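Local atomic coordinates of lectin (Colocasia esculenta, PDB entry 5T1X), a protein that probably binds mannose-containing glycans, as a storage-organ lectin of taro related to the snowdrop (GNA) lectin family. Residues N7-G19 against G53-E65. Sequence-based numbering, arbitrary orientation.
Sequences NLLFSGQVLYGDG and GEHCFLRLNHKGE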
loop_
_atom_site.group_PDB
_atom_site.type_symbol
_atom_site.label_atom_id
_atom_site.label_comp_id
_atom_site.label_asym_id
_atom_site.label_seq_id
_atom_site.Cartn_x
_atom_site.Cartn_y
_atom_site.Cartn_z
ATOM N N ASN B 7 -8.920 1.092 0.226
ATOM C CA ASN B 7 -8.084 -0.114 0.324
ATOM C C ASN B 7 -6.769 0.086 1.104
ATOM O O ASN B 7 -5.939 -0.823 1.103
ATOM C CB ASN B 7 -7.759 -0.626 -1.089
ATOM C CG ASN B 7 -6.972 0.364 -1.928
ATOM O OD1 ASN B 7 -7.026 1.590 -1.719
ATOM N ND2 ASN B 7 -6.227 -0.134 -2.907
ATOM N N LEU B 8 -6.573 1.259 1.750
ATOM C CA LEU B 8 -5.322 1.540 2.464
ATOM C C LEU B 8 -5.532 1.956 3.899
ATOM O O LEU B 8 -6.533 2.593 4.220
ATOM C CB LEU B 8 -4.568 2.703 1.774
ATOM C CG LEU B 8 -4.408 2.691 0.251
ATOM C CD1 LEU B 8 -3.835 4.011 -0.222
ATOM C CD2 LEU B 8 -3.524 1.536 -0.216
ATOM N N LEU B 9 -4.527 1.687 4.738
ATOM C CA LEU B 9 -4.465 2.154 6.113
ATOM C C LEU B 9 -3.026 2.570 6.388
ATOM O O LEU B 9 -2.149 1.716 6.471
ATOM C CB LEU B 9 -4.976 1.105 7.130
ATOM C CG LEU B 9 -5.301 1.674 8.520
ATOM C CD1 LEU B 9 -6.594 2.453 8.498
ATOM C CD2 LEU B 9 -5.383 0.577 9.558
ATOM N N PHE B 10 -2.771 3.884 6.433
ATOM C CA PHE B 10 -1.430 4.393 6.687
ATOM C C PHE B 10 -1.175 4.440 8.183
ATOM O O PHE B 10 -2.135 4.489 8.973
ATOM C CB PHE B 10 -1.253 5.797 6.078
ATOM C CG PHE B 10 -1.285 5.816 4.575
ATOM C CD1 PHE B 10 -0.148 5.513 3.835
ATOM C CD2 PHE B 10 -2.460 6.130 3.892
ATOM C CE1 PHE B 10 -0.180 5.524 2.434
ATOM C CE2 PHE B 10 -2.490 6.136 2.492
ATOM C CZ PHE B 10 -1.351 5.829 1.773
ATOM N N SER B 11 0.112 4.428 8.581
ATOM C CA SER B 11 0.513 4.585 9.983
ATOM C C SER B 11 -0.230 5.769 10.616
ATOM O O SER B 11 -0.263 6.859 10.030
ATOM C CB SER B 11 2.019 4.841 10.074
ATOM O OG SER B 11 2.765 3.701 9.682
ATOM N N GLY B 12 -0.827 5.540 11.776
ATOM C CA GLY B 12 -1.547 6.596 12.481
ATOM C C GLY B 12 -3.045 6.577 12.253
ATOM O O GLY B 12 -3.786 7.053 13.108
ATOM N N GLN B 13 -3.528 6.012 11.123
ATOM C CA GLN B 13 -4.979 5.962 10.915
ATOM C C GLN B 13 -5.600 4.915 11.850
ATOM O O GLN B 13 -4.929 3.963 12.253
ATOM C CB GLN B 13 -5.335 5.663 9.452
ATOM C CG GLN B 13 -4.884 6.768 8.503
ATOM C CD GLN B 13 -5.422 6.564 7.114
ATOM O OE1 GLN B 13 -5.023 5.645 6.391
ATOM N NE2 GLN B 13 -6.304 7.457 6.696
ATOM N N VAL B 14 -6.850 5.123 12.252
ATOM C CA VAL B 14 -7.512 4.153 13.129
ATOM C C VAL B 14 -8.825 3.678 12.510
ATOM O O VAL B 14 -9.531 4.464 11.859
ATOM C CB VAL B 14 -7.743 4.679 14.579
ATOM C CG1 VAL B 14 -6.452 5.211 15.207
ATOM C CG2 VAL B 14 -8.852 5.715 14.646
ATOM N N LEU B 15 -9.143 2.390 12.715
ATOM C CA LEU B 15 -10.419 1.772 12.340
ATOM C C LEU B 15 -11.061 1.208 13.604
ATOM O O LEU B 15 -10.374 0.626 14.440
ATOM C CB LEU B 15 -10.264 0.656 11.286
ATOM C CG LEU B 15 -9.782 1.024 9.876
ATOM C CD1 LEU B 15 -9.706 -0.232 9.010
ATOM C CD2 LEU B 15 -10.670 2.068 9.218
ATOM N N TYR B 16 -12.373 1.359 13.744
ATOM C CA TYR B 16 -13.119 0.856 14.909
ATOM C C TYR B 16 -14.585 0.814 14.550
ATOM O O TYR B 16 -14.981 1.392 13.532
ATOM C CB TYR B 16 -12.889 1.771 16.148
ATOM C CG TYR B 16 -13.373 3.195 15.951
ATOM C CD1 TYR B 16 -14.660 3.575 16.328
ATOM C CD2 TYR B 16 -12.557 4.153 15.351
ATOM C CE1 TYR B 16 -15.124 4.873 16.106
ATOM C CE2 TYR B 16 -13.017 5.448 15.111
ATOM C CZ TYR B 16 -14.302 5.801 15.493
ATOM O OH TYR B 16 -14.764 7.072 15.267
ATOM N N GLY B 17 -15.389 0.181 15.402
ATOM C CA GLY B 17 -16.847 0.166 15.252
ATOM C C GLY B 17 -17.356 -0.209 13.876
ATOM O O GLY B 17 -18.226 0.470 13.318
ATOM N N ASP B 18 -16.803 -1.292 13.322
ATOM C CA ASP B 18 -17.143 -1.896 12.029
ATOM C C ASP B 18 -16.606 -1.067 10.832
ATOM O O ASP B 18 -17.006 -1.309 9.691
ATOM C CB ASP B 18 -18.660 -2.200 11.906
ATOM C CG ASP B 18 -19.205 -2.935 13.127
ATOM O OD1 ASP B 18 -18.655 -4.001 13.478
ATOM O OD2 ASP B 18 -20.126 -2.404 13.772
ATOM N N GLY B 19 -15.640 -0.176 11.103
ATOM C CA GLY B 19 -14.897 0.553 10.078
ATOM C C GLY B 19 -14.075 -0.453 9.295
ATOM O O GLY B 19 -13.654 -1.473 9.857
ATOM N N GLY B 53 -12.413 -7.602 24.522
ATOM C CA GLY B 53 -12.352 -6.254 25.077
ATOM C C GLY B 53 -13.506 -5.402 24.602
ATOM O O GLY B 53 -14.260 -5.822 23.725
ATOM N N GLU B 54 -13.648 -4.195 25.150
ATOM C CA GLU B 54 -14.730 -3.310 24.735
ATOM C C GLU B 54 -14.192 -2.136 23.956
ATOM O O GLU B 54 -13.097 -1.659 24.268
ATOM C CB GLU B 54 -15.525 -2.794 25.948
ATOM C CG GLU B 54 -16.385 -3.861 26.606
ATOM C CD GLU B 54 -17.070 -3.399 27.876
ATOM O OE1 GLU B 54 -16.364 -3.165 28.884
ATOM O OE2 GLU B 54 -18.315 -3.264 27.862
ATOM N N HIS B 55 -14.965 -1.665 22.957
ATOM C CA HIS B 55 -14.690 -0.475 22.146
ATOM C C HIS B 55 -13.249 -0.477 21.622
ATOM O O HIS B 55 -12.489 0.479 21.845
ATOM C CB HIS B 55 -14.963 0.779 22.990
ATOM C CG HIS B 55 -16.352 0.825 23.557
ATOM N ND1 HIS B 55 -16.582 0.659 24.912
ATOM C CD2 HIS B 55 -17.534 0.998 22.929
ATOM C CE1 HIS B 55 -17.893 0.751 25.066
ATOM N NE2 HIS B 55 -18.507 0.957 23.900
ATOM N N CYS B 56 -12.886 -1.571 20.944
ATOM C CA CYS B 56 -11.547 -1.803 20.411
ATOM C C CYS B 56 -11.314 -1.010 19.142
ATOM O O CYS B 56 -12.267 -0.724 18.412
ATOM C CB CYS B 56 -11.328 -3.294 20.168
ATOM S SG CYS B 56 -11.613 -4.324 21.633
ATOM N N PHE B 57 -10.048 -0.727 18.851
ATOM C CA PHE B 57 -9.676 -0.055 17.623
ATOM C C PHE B 57 -8.412 -0.683 17.088
ATOM O O PHE B 57 -7.629 -1.249 17.854
ATOM C CB PHE B 57 -9.499 1.452 17.854
ATOM C CG PHE B 57 -8.380 1.847 18.793
ATOM C CD1 PHE B 57 -7.107 2.132 18.304
ATOM C CD2 PHE B 57 -8.604 1.960 20.159
ATOM C CE1 PHE B 57 -6.078 2.501 19.169
ATOM C CE2 PHE B 57 -7.574 2.341 21.024
ATOM C CZ PHE B 57 -6.321 2.612 20.521
ATOM N N LEU B 58 -8.195 -0.515 15.789
ATOM C CA LEU B 58 -7.032 -1.001 15.059
ATOM C C LEU B 58 -6.159 0.178 14.675
ATOM O O LEU B 58 -6.665 1.172 14.157
ATOM C CB LEU B 58 -7.514 -1.731 13.795
ATOM C CG LEU B 58 -6.430 -2.338 12.916
ATOM C CD1 LEU B 58 -5.952 -3.666 13.489
ATOM C CD2 LEU B 58 -6.939 -2.565 11.506
ATOM N N ARG B 59 -4.848 0.057 14.864
ATOM C CA ARG B 59 -3.947 1.136 14.468
ATOM C C ARG B 59 -2.603 0.575 14.044
ATOM O O ARG B 59 -2.037 -0.244 14.756
ATOM C CB ARG B 59 -3.759 2.142 15.616
ATOM C CG ARG B 59 -2.913 3.377 15.252
ATOM C CD ARG B 59 -2.695 4.254 16.475
ATOM N NE ARG B 59 -1.849 5.418 16.194
ATOM C CZ ARG B 59 -0.517 5.429 16.275
ATOM N NH1 ARG B 59 0.145 4.325 16.606
ATOM N NH2 ARG B 59 0.159 6.540 16.034
ATOM N N LEU B 60 -2.103 1.023 12.886
ATOM C CA LEU B 60 -0.777 0.665 12.405
ATOM C C LEU B 60 0.187 1.730 12.915
ATOM O O LEU B 60 -0.078 2.927 12.725
ATOM C CB LEU B 60 -0.791 0.602 10.874
ATOM C CG LEU B 60 0.546 0.340 10.164
ATOM C CD1 LEU B 60 1.175 -1.018 10.579
ATOM C CD2 LEU B 60 0.356 0.436 8.666
ATOM N N ASN B 61 1.293 1.325 13.564
ATOM C CA ASN B 61 2.211 2.334 14.089
ATOM C C ASN B 61 3.330 2.682 13.076
ATOM O O ASN B 61 3.286 2.250 11.916
ATOM C CB ASN B 61 2.779 1.930 15.458
ATOM C CG ASN B 61 3.788 0.811 15.465
ATOM O OD1 ASN B 61 4.311 0.386 14.426
ATOM N ND2 ASN B 61 4.113 0.334 16.656
ATOM N N HIS B 62 4.313 3.472 13.520
ATOM C CA HIS B 62 5.399 3.939 12.669
ATOM C C HIS B 62 6.628 3.032 12.758
ATOM O O HIS B 62 7.746 3.457 12.463
ATOM C CB HIS B 62 5.725 5.395 13.003
ATOM C CG HIS B 62 4.660 6.328 12.517
ATOM N ND1 HIS B 62 3.469 6.492 13.217
ATOM C CD2 HIS B 62 4.605 7.060 11.385
ATOM C CE1 HIS B 62 2.744 7.335 12.497
ATOM N NE2 HIS B 62 3.393 7.720 11.397
ATOM N N LYS B 63 6.396 1.756 13.077
ATOM C CA LYS B 63 7.425 0.711 13.119
ATOM C C LYS B 63 6.884 -0.547 12.429
ATOM O O LYS B 63 7.498 -1.595 12.508
ATOM C CB LYS B 63 7.863 0.389 14.566
ATOM C CG LYS B 63 8.620 1.516 15.262
ATOM C CD LYS B 63 8.513 1.393 16.774
ATOM C CE LYS B 63 9.127 2.566 17.497
ATOM N NZ LYS B 63 9.078 2.384 18.974
ATOM N N GLY B 64 5.730 -0.440 11.778
ATOM C CA GLY B 64 5.155 -1.571 11.058
ATOM C C GLY B 64 4.384 -2.582 11.867
ATOM O O GLY B 64 4.067 -3.649 11.343
ATOM N N GLU B 65 4.049 -2.249 13.129
ATOM C CA GLU B 65 3.259 -3.119 14.002
ATOM C C GLU B 65 1.792 -2.706 13.950
ATOM O O GLU B 65 1.451 -1.538 14.172
ATOM C CB GLU B 65 3.803 -3.107 15.449
ATOM C CG GLU B 65 3.284 -4.245 16.327
ATOM C CD GLU B 65 3.601 -4.152 17.813
ATOM O OE1 GLU B 65 4.423 -3.292 18.202
ATOM O OE2 GLU B 65 3.044 -4.960 18.592
HETATM O O HOH W 1 -3.096 2.800 10.938
HETATM O O HOH W 2 -3.066 7.819 15.516
HETATM O O HOH W 3 -14.485 -1.845 17.332
#
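Leu15 and Leu58 form a hydrogen-bonded antiparallel pair where strand 14-16 borders strand 57-60, at the margin of one of the three sheets of the GNA-related beta-prism II fold. Two backbone bonds join them, Leu58 N to Leu15 O (2.8 Å) and Leu15 N to Leu58 O (3.1 Å). Beyond them the type II turn from Phe10 to Gln13 takes over the edge: Gly12 N donates to Leu60 O at 160°. At the third position of that turn a CB would jam against Ser11 O, hence glycine.

One water accepts from Leu60 N and donates to Phe10 O and Gln13 O; another joins Gly12 O to Arg59 NE, in the guanidinium plane; a third links Gly17 N with Cys56 O, of the residue disulfide-bonded to Cys34.

Leucines fill the buried face. Leu58 swings CG away from its own N (chi1 -179°), bringing CD2 within 4.0 Å of Leu9 CD2; through Leu9 on strand 8-10 and Met30 on strand 26-30, apolar side chains tie the sheets together. On the other face Val14 CG1 lies against the aliphatic CG of Arg59, 4.0 Å away, while the chain, extended from CG to NE, carries the guanidinium to Gly12, whose N lies over one face.

Serine, small and polar, fits the far end. Its hydroxyl, beside the backbone N, donates from Ser11 OG to Asn61 O (2.7 Å), 50° out of the carbonyl plane, and is also hydrogen-bonded to Tyr88 N. Ser11 CB sits over the centre of the His62 ring in a CH-pi contact, 3.5 Å from the centroid.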